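Local coordinates for conserved exported protein (Bacteroides fragilis, PDB 3CLW) that is of unknown function but probably hydrolyses O-glycosidic bonds, at residues T225-M235 / N269-W280. Numbering follows the deposited sequence.
Sequences TKILIPEVGDM and NLFNCVAAHDYW
The imidazole of His277 turns one face to the carbonyl oxygen of Glu231, 3.4 Å above the ring plane and displaced toward its rim, while Glu231 OE2 lies at the ring edge, nearly in plane. At the edge of the Tyr279 ring sits Gly233 O, and Phe271 has Cys273 CB over one face. Strands 226-232 and 270-276 are parallel neighbours in the TIM barrel expected for this family, with Gly233 and Tyr279 in the loops that follow; they illustrate how adjacent segments join polar side chains. A beta bulge shifts the register by one between Pro230, a cis proline, and Val232. His277 NE2 donates to Glu231 OE2 at 2.8 Å, on the anti side of a carboxylate whose plane stands 68° from the ring. A bend at chi2 (-92°) turns that carboxylate out of an extended course; Ser311 also bonds OE2, and Arg69 and Ser182 hold OE1. With Glu186 bonded to ND1, the imidazole is fixed at both nitrogens. Farther back, Leu228 puts both methyls against Ala275 CB, and CD1 also reaches Phe271 CD2 at 3.8 Å. Farther along, water 3 accepts from Met235 N and donates to the carbonyl oxygens of His277 and Tyr279.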
ATOM      1  N   THR A 225     -16.715  -6.600   7.954  1.00 37.52           N
ATOM      2  CA  THR A 225     -15.947  -5.872   6.942  1.00 36.43           C
ATOM      3  C   THR A 225     -16.171  -4.366   7.063  1.00 35.78           C
ATOM      4  O   THR A 225     -17.276  -3.944   7.343  1.00 35.40           O
ATOM      5  CB  THR A 225     -16.352  -6.319   5.483  1.00 36.78           C
ATOM      6  OG1 THR A 225     -16.181  -7.745   5.327  1.00 37.81           O
ATOM      7  CG2 THR A 225     -15.502  -5.612   4.457  1.00 34.01           C
ATOM      8  N   LYS A 226     -15.135  -3.561   6.826  1.00 35.30           N
ATOM      9  CA  LYS A 226     -15.234  -2.125   6.937  1.00 34.75           C
ATOM     10  C   LYS A 226     -14.858  -1.369   5.668  1.00 34.92           C
ATOM     11  O   LYS A 226     -14.141  -1.884   4.797  1.00 34.58           O
ATOM     12  CB  LYS A 226     -14.390  -1.649   8.112  1.00 35.78           C
ATOM     13  CG  LYS A 226     -14.951  -2.035   9.471  1.00 36.36           C
ATOM     14  CD  LYS A 226     -13.960  -1.640  10.518  1.00 40.33           C
ATOM     15  CE  LYS A 226     -14.126  -2.395  11.844  1.00 44.22           C
ATOM     16  NZ  LYS A 226     -15.486  -2.295  12.482  1.00 44.93           N
ATOM     17  N   ILE A 227     -15.330  -0.127   5.583  1.00 34.41           N
ATOM     18  CA  ILE A 227     -15.270   0.672   4.363  1.00 33.70           C
ATOM     19  C   ILE A 227     -14.120   1.660   4.441  1.00 34.08           C
ATOM     20  O   ILE A 227     -14.045   2.443   5.388  1.00 34.16           O
ATOM     21  CB  ILE A 227     -16.567   1.489   4.163  1.00 34.02           C
ATOM     22  CG1 ILE A 227     -17.818   0.593   4.218  1.00 33.47           C
ATOM     23  CG2 ILE A 227     -16.495   2.316   2.877  1.00 32.17           C
ATOM     24  CD1 ILE A 227     -19.095   1.394   4.606  1.00 33.07           C
ATOM     25  N   LEU A 228     -13.252   1.637   3.426  1.00 33.96           N
ATOM     26  CA  LEU A 228     -12.076   2.499   3.376  1.00 34.32           C
ATOM     27  C   LEU A 228     -12.143   3.471   2.212  1.00 34.20           C
ATOM     28  O   LEU A 228     -12.331   3.059   1.063  1.00 34.59           O
ATOM     29  CB  LEU A 228     -10.773   1.665   3.279  1.00 34.47           C
ATOM     30  CG  LEU A 228      -9.479   2.506   3.197  1.00 36.00           C
ATOM     31  CD1 LEU A 228      -9.248   3.360   4.461  1.00 34.76           C
ATOM     32  CD2 LEU A 228      -8.230   1.680   2.862  1.00 34.49           C
ATOM     33  N   ILE A 229     -11.956   4.758   2.524  1.00 33.81           N
ATOM     34  CA  ILE A 229     -11.930   5.832   1.531  1.00 33.19           C
ATOM     35  C   ILE A 229     -10.835   6.804   1.949  1.00 33.57           C
ATOM     36  O   ILE A 229     -10.364   6.727   3.060  1.00 33.91           O
ATOM     37  CB  ILE A 229     -13.343   6.545   1.438  1.00 33.15           C
ATOM     38  CG1 ILE A 229     -13.738   7.131   2.798  1.00 32.84           C
ATOM     39  CG2 ILE A 229     -14.412   5.550   0.959  1.00 31.10           C
ATOM     40  CD1 ILE A 229     -14.664   8.315   2.732  1.00 36.64           C
ATOM     41  N   PRO A 230     -10.481   7.788   1.104  1.00 34.43           N
ATOM     42  CA  PRO A 230     -10.893   8.003  -0.291  1.00 35.00           C
ATOM     43  C   PRO A 230      -9.922   7.550  -1.369  1.00 35.63           C
ATOM     44  O   PRO A 230     -10.260   7.643  -2.554  1.00 36.56           O
ATOM     45  CB  PRO A 230     -11.058   9.519  -0.353  1.00 34.29           C
ATOM     46  CG  PRO A 230      -9.978  10.015   0.592  1.00 33.95           C
ATOM     47  CD  PRO A 230      -9.761   8.962   1.646  1.00 33.37           C
ATOM     48  N   GLU A 231      -8.725   7.094  -0.993  1.00 36.31           N
ATOM     49  CA  GLU A 231      -7.727   6.649  -1.994  1.00 36.71           C
ATOM     50  C   GLU A 231      -7.384   7.759  -2.990  1.00 36.76           C
ATOM     51  O   GLU A 231      -7.199   7.502  -4.205  1.00 36.10           O
ATOM     52  CB  GLU A 231      -8.200   5.405  -2.769  1.00 36.26           C
ATOM     53  CG  GLU A 231      -8.663   4.258  -1.899  1.00 37.44           C
ATOM     54  CD  GLU A 231      -7.554   3.259  -1.558  1.00 38.76           C
ATOM     55  OE1 GLU A 231      -7.904   2.141  -1.096  1.00 39.47           O
ATOM     56  OE2 GLU A 231      -6.347   3.579  -1.751  1.00 37.63           O
ATOM     57  N   VAL A 232      -7.295   8.989  -2.485  1.00 36.52           N
ATOM     58  CA  VAL A 232      -6.872  10.111  -3.346  1.00 36.37           C
ATOM     59  C   VAL A 232      -5.446   9.926  -3.920  1.00 36.68           C
ATOM     60  O   VAL A 232      -4.533   9.479  -3.222  1.00 35.69           O
ATOM     61  CB  VAL A 232      -7.045  11.533  -2.666  1.00 36.65           C
ATOM     62  CG1 VAL A 232      -8.558  11.974  -2.668  1.00 36.50           C
ATOM     63  CG2 VAL A 232      -6.444  11.595  -1.285  1.00 32.51           C
ATOM     64  N   GLY A 233      -5.273  10.280  -5.185  1.00 36.65           N
ATOM     65  CA  GLY A 233      -3.993  10.064  -5.858  1.00 38.15           C
ATOM     66  C   GLY A 233      -2.819  10.868  -5.341  1.00 38.68           C
ATOM     67  O   GLY A 233      -1.664  10.503  -5.545  1.00 39.29           O
ATOM     68  N   ASP A 234      -3.125  11.968  -4.665  1.00 38.76           N
ATOM     69  CA  ASP A 234      -2.125  12.916  -4.172  1.00 38.46           C
ATOM     70  C   ASP A 234      -2.611  13.355  -2.794  1.00 38.30           C
ATOM     71  O   ASP A 234      -3.805  13.684  -2.623  1.00 39.00           O
ATOM     72  CB  ASP A 234      -2.004  14.108  -5.152  1.00 38.95           C
ATOM     73  CG  ASP A 234      -0.797  15.023  -4.854  1.00 39.16           C
ATOM     74  OD1 ASP A 234      -0.512  15.304  -3.670  1.00 40.10           O
ATOM     75  OD2 ASP A 234      -0.149  15.490  -5.815  1.00 38.69           O
ATOM     76  N   MET A 235      -1.708  13.356  -1.807  1.00 37.50           N
ATOM     77  CA  MET A 235      -2.085  13.705  -0.431  1.00 36.51           C
ATOM     78  C   MET A 235      -2.616  15.169  -0.336  1.00 37.64           C
ATOM     79  O   MET A 235      -3.194  15.553   0.662  1.00 37.60           O
ATOM     80  CB  MET A 235      -0.908  13.481   0.536  1.00 36.83           C
ATOM     81  CG  MET A 235      -0.594  12.019   0.913  1.00 36.97           C
ATOM     82  SD  MET A 235       1.139  11.772   1.444  1.00 30.34           S
ATOM     83  CE  MET A 235       0.916  10.313   2.447  1.00 37.60           C
ATOM     84  N   ASN A 269     -20.144   1.108   9.833  1.00 37.39           N
ATOM     85  CA  ASN A 269     -19.262   0.150   9.147  1.00 36.55           C
ATOM     86  C   ASN A 269     -18.093   0.807   8.436  1.00 36.48           C
ATOM     87  O   ASN A 269     -17.370   0.148   7.677  1.00 35.91           O
ATOM     88  CB  ASN A 269     -20.060  -0.756   8.205  1.00 35.74           C
ATOM     89  CG  ASN A 269     -21.056  -1.596   8.940  1.00 34.95           C
ATOM     90  OD1 ASN A 269     -20.693  -2.293   9.886  1.00 32.51           O
ATOM     91  ND2 ASN A 269     -22.317  -1.550   8.515  1.00 31.83           N
ATOM     92  N   LEU A 270     -17.919   2.107   8.692  1.00 36.46           N
ATOM     93  CA  LEU A 270     -16.758   2.840   8.205  1.00 36.20           C
ATOM     94  C   LEU A 270     -15.528   2.352   8.943  1.00 36.52           C
ATOM     95  O   LEU A 270     -15.541   2.248  10.174  1.00 37.10           O
ATOM     96  CB  LEU A 270     -16.902   4.335   8.457  1.00 35.80           C
ATOM     97  CG  LEU A 270     -15.769   5.239   7.906  1.00 35.90           C
ATOM     98  CD1 LEU A 270     -15.891   5.518   6.403  1.00 31.36           C
ATOM     99  CD2 LEU A 270     -15.672   6.568   8.722  1.00 35.73           C
ATOM    100  N   PHE A 271     -14.469   2.060   8.193  1.00 35.93           N
ATOM    101  CA  PHE A 271     -13.162   1.925   8.791  1.00 34.94           C
ATOM    102  C   PHE A 271     -12.671   3.323   9.138  1.00 35.31           C
ATOM    103  O   PHE A 271     -12.545   4.182   8.245  1.00 35.08           O
ATOM    104  CB  PHE A 271     -12.203   1.241   7.819  1.00 34.71           C
ATOM    105  CG  PHE A 271     -10.821   1.048   8.367  1.00 34.38           C
ATOM    106  CD1 PHE A 271     -10.619   0.761   9.729  1.00 34.06           C
ATOM    107  CD2 PHE A 271      -9.710   1.093   7.511  1.00 37.04           C
ATOM    108  CE1 PHE A 271      -9.328   0.560  10.227  1.00 33.62           C
ATOM    109  CE2 PHE A 271      -8.417   0.904   8.015  1.00 32.91           C
ATOM    110  CZ  PHE A 271      -8.238   0.657   9.373  1.00 32.65           C
ATOM    111  N   ASN A 272     -12.382   3.548  10.425  1.00 34.66           N
ATOM    112  CA  ASN A 272     -12.059   4.877  10.914  1.00 35.24           C
ATOM    113  C   ASN A 272     -10.604   5.219  10.618  1.00 34.95           C
ATOM    114  O   ASN A 272      -9.728   5.142  11.489  1.00 35.14           O
ATOM    115  CB  ASN A 272     -12.395   5.008  12.423  1.00 35.81           C
ATOM    116  CG  ASN A 272     -12.104   6.408  12.988  1.00 35.91           C
ATOM    117  OD1 ASN A 272     -12.241   7.420  12.297  1.00 34.24           O
ATOM    118  ND2 ASN A 272     -11.696   6.453  14.253  1.00 34.91           N
ATOM    119  N   CYS A 273     -10.392   5.651   9.383  1.00 34.31           N
ATOM    120  CA  CYS A 273      -9.075   5.723   8.757  1.00 34.06           C
ATOM    121  C   CYS A 273      -9.253   6.435   7.427  1.00 33.41           C
ATOM    122  O   CYS A 273     -10.234   6.218   6.711  1.00 34.16           O
ATOM    123  CB  CYS A 273      -8.520   4.305   8.505  1.00 33.60           C
ATOM    124  SG  CYS A 273      -6.880   4.228   7.769  1.00 34.49           S
ATOM    125  N   VAL A 274      -8.306   7.303   7.107  1.00 33.47           N
ATOM    126  CA  VAL A 274      -8.250   7.991   5.812  1.00 32.49           C
ATOM    127  C   VAL A 274      -7.128   7.334   4.977  1.00 32.69           C
ATOM    128  O   VAL A 274      -6.013   7.153   5.470  1.00 32.71           O
ATOM    129  CB  VAL A 274      -7.931   9.484   6.037  1.00 32.42           C
ATOM    130  CG1 VAL A 274      -7.740  10.244   4.718  1.00 32.38           C
ATOM    131  CG2 VAL A 274      -8.984  10.141   6.893  1.00 31.99           C
ATOM    132  N   ALA A 275      -7.433   6.983   3.732  1.00 32.33           N
ATOM    133  CA  ALA A 275      -6.440   6.426   2.807  1.00 32.93           C
ATOM    134  C   ALA A 275      -6.068   7.396   1.715  1.00 32.66           C
ATOM    135  O   ALA A 275      -6.939   7.906   1.005  1.00 33.03           O
ATOM    136  CB  ALA A 275      -6.946   5.093   2.168  1.00 32.48           C
ATOM    137  N   ALA A 276      -4.772   7.638   1.571  1.00 32.97           N
ATOM    138  CA  ALA A 276      -4.260   8.407   0.439  1.00 33.59           C
ATOM    139  C   ALA A 276      -2.959   7.799  -0.075  1.00 33.91           C
ATOM    140  O   ALA A 276      -2.288   7.046   0.634  1.00 33.83           O
ATOM    141  CB  ALA A 276      -4.050   9.883   0.818  1.00 33.95           C
ATOM    142  N   HIS A 277      -2.619   8.153  -1.311  1.00 33.80           N
ATOM    143  CA  HIS A 277      -1.422   7.654  -1.992  1.00 33.36           C
ATOM    144  C   HIS A 277      -0.265   8.621  -1.868  1.00 34.15           C
ATOM    145  O   HIS A 277      -0.470   9.835  -1.753  1.00 34.52           O
ATOM    146  CB  HIS A 277      -1.761   7.371  -3.459  1.00 32.75           C
ATOM    147  CG  HIS A 277      -2.914   6.427  -3.620  1.00 30.55           C
ATOM    148  ND1 HIS A 277      -3.503   6.157  -4.835  1.00 29.34           N
ATOM    149  CD2 HIS A 277      -3.618   5.728  -2.700  1.00 28.37           C
ATOM    150  CE1 HIS A 277      -4.502   5.310  -4.663  1.00 27.50           C
ATOM    151  NE2 HIS A 277      -4.571   5.008  -3.381  1.00 28.83           N
ATOM    152  N   ASP A 278       0.942   8.068  -1.865  1.00 35.17           N
ATOM    153  CA  ASP A 278       2.204   8.818  -1.728  1.00 36.11           C
ATOM    154  C   ASP A 278       2.641   9.575  -2.982  1.00 36.31           C
ATOM    155  O   ASP A 278       3.587  10.360  -2.932  1.00 37.39           O
ATOM    156  CB  ASP A 278       3.319   7.851  -1.372  1.00 35.21           C
ATOM    157  CG  ASP A 278       3.210   7.346   0.032  1.00 37.97           C
ATOM    158  OD1 ASP A 278       3.340   8.158   0.977  1.00 36.12           O
ATOM    159  OD2 ASP A 278       3.020   6.124   0.190  1.00 39.17           O
ATOM    160  N   TYR A 279       1.996   9.308  -4.107  1.00 35.88           N
ATOM    161  CA  TYR A 279       2.396   9.908  -5.374  1.00 37.19           C
ATOM    162  C   TYR A 279       2.590  11.434  -5.314  1.00 38.17           C
ATOM    163  O   TYR A 279       1.842  12.118  -4.635  1.00 38.66           O
ATOM    164  CB  TYR A 279       1.371   9.562  -6.453  1.00 36.36           C
ATOM    165  CG  TYR A 279       1.238   8.070  -6.720  1.00 36.02           C
ATOM    166  CD1 TYR A 279       2.285   7.355  -7.337  1.00 36.08           C
ATOM    167  CD2 TYR A 279       0.076   7.383  -6.383  1.00 34.26           C
ATOM    168  CE1 TYR A 279       2.182   5.992  -7.599  1.00 36.36           C
ATOM    169  CE2 TYR A 279      -0.045   6.010  -6.642  1.00 36.56           C
ATOM    170  CZ  TYR A 279       1.024   5.321  -7.260  1.00 36.11           C
ATOM    171  OH  TYR A 279       0.939   3.983  -7.546  1.00 35.21           O
ATOM    172  N   TRP A 280       3.610  11.932  -6.024  1.00 39.61           N
ATOM    173  CA  TRP A 280       3.907  13.373  -6.207  1.00 40.28           C
ATOM    174  C   TRP A 280       4.240  14.168  -4.957  1.00 41.02           C
ATOM    175  O   TRP A 280       4.255  15.393  -4.981  1.00 42.82           O
ATOM    176  CB  TRP A 280       2.820  14.079  -7.030  1.00 40.17           C
ATOM    177  CG  TRP A 280       2.297  13.219  -8.097  1.00 39.62           C
ATOM    178  CD1 TRP A 280       1.033  12.724  -8.187  1.00 38.76           C
ATOM    179  CD2 TRP A 280       3.032  12.688  -9.211  1.00 39.84           C
ATOM    180  NE1 TRP A 280       0.920  11.914  -9.301  1.00 40.58           N
ATOM    181  CE2 TRP A 280       2.133  11.868  -9.946  1.00 41.14           C
ATOM    182  CE3 TRP A 280       4.362  12.826  -9.667  1.00 40.51           C
ATOM    183  CZ2 TRP A 280       2.514  11.191 -11.130  1.00 40.81           C
ATOM    184  CZ3 TRP A 280       4.762  12.131 -10.838  1.00 40.02           C
ATOM    185  CH2 TRP A 280       3.831  11.327 -11.558  1.00 41.04           C
TER
HETATM  186  O   HOH W   1     -18.228  -3.777  10.079  1.00 40.53           O
HETATM  187  O   HOH W   2     -12.199   5.224   5.647  1.00 32.10           O
HETATM  188  O   HOH W   3       0.728  12.122  -2.240  1.00 37.07           O